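Long-range contact in putative Scyalone Dehydratase (Novosphingobium aromaticivorans DSM 12444, PDB 3EF8), which is of uncharacterised function but, as a SnoaL-like member of the NTF2 clan, is probably a lyase related to scytalone dehydratase: residues A34-D39 against W123-R128. Residues are numbered along the deposited sequence; the frame is centred on the assembly and turned at random. Where two conformers were deposited one is given.
Sequences ALFVED and WKFKRR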
ATOM      1  N   ALA A  34      -4.095   1.639 -23.689  1.00 14.02           N
ATOM      2  CA  ALA A  34      -2.893   2.331 -24.155  1.00 13.47           C
ATOM      3  C   ALA A  34      -1.637   1.904 -23.399  1.00 14.72           C
ATOM      4  O   ALA A  34      -0.521   2.207 -23.790  1.00 16.96           O
ATOM      5  CB  ALA A  34      -3.067   3.824 -24.090  1.00 15.83           C
ATOM      6  N   LEU A  35      -1.852   1.214 -22.277  1.00 12.06           N
ATOM      7  CA  LEU A  35      -0.759   0.760 -21.416  1.00 13.06           C
ATOM      8  C   LEU A  35      -0.391  -0.693 -21.663  1.00 13.84           C
ATOM      9  O   LEU A  35       0.374  -1.267 -20.900  1.00 12.73           O
ATOM     10  CB  LEU A  35      -1.122   0.978 -19.946  1.00 11.25           C
ATOM     11  CG  LEU A  35      -1.298   2.441 -19.585  1.00 13.04           C
ATOM     12  CD1 LEU A  35      -1.741   2.615 -18.094  1.00 14.14           C
ATOM     13  CD2 LEU A  35      -0.039   3.265 -19.877  1.00 15.21           C
ATOM     14  N   PHE A  36      -0.920  -1.267 -22.739  1.00 12.40           N
ATOM     15  CA  PHE A  36      -0.576  -2.638 -23.181  1.00 13.67           C
ATOM     16  C   PHE A  36      -0.037  -2.612 -24.606  1.00 16.12           C
ATOM     17  O   PHE A  36      -0.530  -1.849 -25.442  1.00 16.98           O
ATOM     18  CB  PHE A  36      -1.774  -3.574 -23.178  1.00 13.55           C
ATOM     19  CG  PHE A  36      -2.184  -4.012 -21.819  1.00 15.81           C
ATOM     20  CD1 PHE A  36      -2.836  -3.117 -20.983  1.00 16.95           C
ATOM     21  CD2 PHE A  36      -1.940  -5.302 -21.354  1.00 20.17           C
ATOM     22  CE1 PHE A  36      -3.190  -3.479 -19.723  1.00 19.59           C
ATOM     23  CE2 PHE A  36      -2.337  -5.645 -20.054  1.00 16.50           C
ATOM     24  CZ  PHE A  36      -2.951  -4.723 -19.278  1.00 16.73           C
ATOM     25  N   VAL A  37       0.994  -3.426 -24.844  1.00 13.66           N
ATOM     26  CA  VAL A  37       1.492  -3.641 -26.217  1.00 13.97           C
ATOM     27  C   VAL A  37       0.480  -4.464 -26.972  1.00 11.74           C
ATOM     28  O   VAL A  37      -0.380  -5.141 -26.406  1.00 13.49           O
ATOM     29  CB  VAL A  37       2.892  -4.313 -26.242  1.00 13.96           C
ATOM     30  CG1 VAL A  37       3.934  -3.408 -25.576  1.00 17.05           C
ATOM     31  CG2 VAL A  37       2.869  -5.680 -25.653  1.00 14.72           C
ATOM     32  N   GLU A  38       0.624  -4.417 -28.312  1.00 14.64           N
ATOM     33  CA  GLU A  38      -0.298  -5.176 -29.155  1.00 16.79           C
ATOM     34  C   GLU A  38      -0.251  -6.671 -28.916  1.00 13.35           C
ATOM     35  O   GLU A  38      -1.252  -7.370 -28.843  1.00 17.66           O
ATOM     36  CB  GLU A  38       0.040  -4.925 -30.632  1.00 18.41           C
ATOM     37  CG  GLU A  38      -0.785  -5.722 -31.587  1.00 22.45           C
ATOM     38  CD  GLU A  38      -2.254  -5.310 -31.584  1.00 30.67           C
ATOM     39  OE1 GLU A  38      -2.586  -4.220 -31.049  1.00 28.33           O
ATOM     40  OE2 GLU A  38      -3.073  -6.089 -32.130  1.00 35.92           O
ATOM     41  N   ASP A  39       0.984  -7.138 -28.731  0.60 15.32           N
ATOM     42  CA  ASP A  39       1.303  -8.564 -28.620  0.60 16.84           C
ATOM     43  C   ASP A  39       1.348  -9.000 -27.159  0.60 17.69           C
ATOM     44  O   ASP A  39       2.250  -9.732 -26.729  0.60 19.01           O
ATOM     45  CB  ASP A  39       2.667  -8.855 -29.256  0.60 18.03           C
ATOM     46  CG  ASP A  39       2.884 -10.335 -29.521  0.60 21.08           C
ATOM     47  OD1 ASP A  39       1.967 -11.145 -29.277  0.60 23.67           O
ATOM     48  OD2 ASP A  39       3.974 -10.696 -30.008  0.60 23.20           O
ATOM     49  N   TRP A 123       6.560   2.837 -20.504  1.00 12.61           N
ATOM     50  CA  TRP A 123       6.400   1.462 -20.061  1.00 11.22           C
ATOM     51  C   TRP A 123       4.996   0.989 -20.319  1.00 12.33           C
ATOM     52  O   TRP A 123       4.022   1.706 -20.099  1.00 11.81           O
ATOM     53  CB  TRP A 123       6.761   1.326 -18.566  1.00 10.51           C
ATOM     54  CG  TRP A 123       8.264   1.487 -18.306  1.00 11.16           C
ATOM     55  CD1 TRP A 123       8.914   2.612 -17.952  1.00 10.33           C
ATOM     56  CD2 TRP A 123       9.276   0.463 -18.424  1.00 10.77           C
ATOM     57  NE1 TRP A 123      10.269   2.372 -17.806  1.00 10.55           N
ATOM     58  CE2 TRP A 123      10.510   1.065 -18.125  1.00 10.20           C
ATOM     59  CE3 TRP A 123       9.251  -0.882 -18.776  1.00 10.69           C
ATOM     60  CZ2 TRP A 123      11.702   0.346 -18.111  1.00 10.20           C
ATOM     61  CZ3 TRP A 123      10.448  -1.586 -18.766  1.00  9.73           C
ATOM     62  CH2 TRP A 123      11.640  -0.969 -18.439  1.00  8.88           C
ATOM     63  N   LYS A 124       4.908  -0.235 -20.768  1.00 11.16           N
ATOM     64  CA  LYS A 124       3.661  -0.905 -21.081  1.00 10.50           C
ATOM     65  C   LYS A 124       3.720  -2.330 -20.637  1.00 11.80           C
ATOM     66  O   LYS A 124       4.793  -2.917 -20.530  1.00 12.57           O
ATOM     67  CB  LYS A 124       3.381  -0.855 -22.601  1.00 11.85           C
ATOM     68  CG  LYS A 124       3.192   0.561 -23.106  1.00 14.02           C
ATOM     69  CD  LYS A 124       2.769   0.549 -24.548  1.00 21.60           C
ATOM     70  CE  LYS A 124       2.549   1.946 -25.051  1.00 28.10           C
ATOM     71  NZ  LYS A 124       2.260   1.879 -26.534  1.00 34.02           N
ATOM     72  N   PHE A 125       2.548  -2.873 -20.355  1.00 10.21           N
ATOM     73  CA  PHE A 125       2.446  -4.282 -20.084  1.00  9.73           C
ATOM     74  C   PHE A 125       2.598  -5.148 -21.304  1.00 11.54           C
ATOM     75  O   PHE A 125       1.904  -4.972 -22.291  1.00 13.29           O
ATOM     76  CB  PHE A 125       1.137  -4.686 -19.388  1.00 10.08           C
ATOM     77  CG  PHE A 125       0.970  -4.052 -18.002  1.00 10.18           C
ATOM     78  CD1 PHE A 125       1.696  -4.522 -16.925  1.00  9.83           C
ATOM     79  CD2 PHE A 125       0.047  -3.018 -17.783  1.00  9.83           C
ATOM     80  CE1 PHE A 125       1.529  -3.974 -15.659  1.00 10.31           C
ATOM     81  CE2 PHE A 125      -0.097  -2.440 -16.541  1.00 12.16           C
ATOM     82  CZ  PHE A 125       0.608  -2.959 -15.478  1.00 10.05           C
ATOM     83  N   LYS A 126       3.473  -6.143 -21.188  1.00 12.77           N
ATOM     84  CA  LYS A 126       3.547  -7.211 -22.208  1.00 13.03           C
ATOM     85  C   LYS A 126       2.833  -8.471 -21.727  1.00 12.56           C
ATOM     86  O   LYS A 126       2.162  -9.153 -22.471  1.00 13.45           O
ATOM     87  CB  LYS A 126       4.988  -7.508 -22.610  1.00 13.09           C
ATOM     88  CG  LYS A 126       5.062  -8.555 -23.729  1.00 20.50           C
ATOM     89  CD  LYS A 126       6.191  -8.218 -24.687  1.00 25.00           C
ATOM     90  CE  LYS A 126       6.290  -9.212 -25.862  1.00 28.79           C
ATOM     91  NZ  LYS A 126       6.678 -10.549 -25.415  1.00 30.45           N
ATOM     92  N   ARG A 127       2.961  -8.779 -20.433  1.00 11.41           N
ATOM     93  CA  ARG A 127       2.212  -9.855 -19.821  1.00 11.95           C
ATOM     94  C   ARG A 127       1.791  -9.458 -18.416  1.00 11.37           C
ATOM     95  O   ARG A 127       2.562  -8.843 -17.701  1.00 12.32           O
ATOM     96  CB  ARG A 127       3.022 -11.165 -19.727  1.00 13.76           C
ATOM     97  CG  ARG A 127       2.183 -12.295 -19.156  1.00 18.71           C
ATOM     98  CD  ARG A 127       2.852 -13.690 -19.319  1.00 22.06           C
ATOM     99  NE  ARG A 127       2.221 -14.679 -18.432  1.00 25.26           N
ATOM    100  CZ  ARG A 127       1.161 -15.395 -18.782  1.00 27.04           C
ATOM    101  NH1 ARG A 127       0.636 -15.226 -19.989  1.00 37.59           N
ATOM    102  NH2 ARG A 127       0.616 -16.255 -17.948  1.00 26.91           N
ATOM    103  N   ARG A 128       0.551  -9.790 -18.058  1.00 11.84           N
ATOM    104  CA  ARG A 128       0.080  -9.743 -16.665  1.00  9.99           C
ATOM    105  C   ARG A 128      -0.540 -11.059 -16.299  1.00 13.15           C
ATOM    106  O   ARG A 128      -1.450 -11.545 -17.000  1.00 14.36           O
ATOM    107  CB  ARG A 128      -0.978  -8.673 -16.408  1.00 11.40           C
ATOM    108  CG  ARG A 128      -0.631  -7.310 -16.808  1.00 11.71           C
ATOM    109  CD  ARG A 128      -1.418  -6.300 -15.992  1.00 12.80           C
ATOM    110  NE  ARG A 128      -0.827  -6.154 -14.656  1.00 10.90           N
ATOM    111  CZ  ARG A 128      -1.110  -5.196 -13.797  1.00 13.97           C
ATOM    112  NH1 ARG A 128      -2.104  -4.356 -14.025  1.00 13.15           N
ATOM    113  NH2 ARG A 128      -0.384  -5.078 -12.717  1.00 11.15           N
TER
HETATM  114  O   HOH W   1      -0.506   1.039 -26.672  1.00 39.57           O
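A short parallel strand pairing, centred on Phe36 and Phe125, joins residues 34-39 to 123-128. Two backbone bonds define it: Phe125 N donates to Leu35 O at 2.8 Å, and Val37 N donates to Phe125 O at 3.1 Å, so Phe125 bonds to the residues flanking Phe36. The Phe36 and Phe125 side chains lie on the same face of the sheet, where Phe125 CB sits over one face of the Phe36 ring, 3.9 Å from its centroid, a CH-pi contact. The two rings themselves meet obliquely, their planes 39° apart. With CG anti to its carbonyl carbon (chi1 -75°), Phe36 also brings CZ to 4.0 Å from Arg128 CD. This face turns toward helix 3-25, as expected of the NTF2-like cone-shaped fold, in which a curved sheet wraps around a long helix: Phe36 touches Tyr20 and Phe125 touches Met16. An alanine in place of Phe36 would probably leave Phe125 CB and the Arg128 methylenes without their aromatic neighbour and open a gap beside Tyr20. Phe125 CZ lies 3.3 Å above the plane of the Arg128 guanidinium, over its centre, while Arg128 NH2 forms a salt bridge to Asp114. Lys124, the residue before Phe125, runs its extended chain alongside the Leu35 backbone, and its NZ donates to a water at 2.9 Å that in turn donates to Ala34 O and Phe36 O.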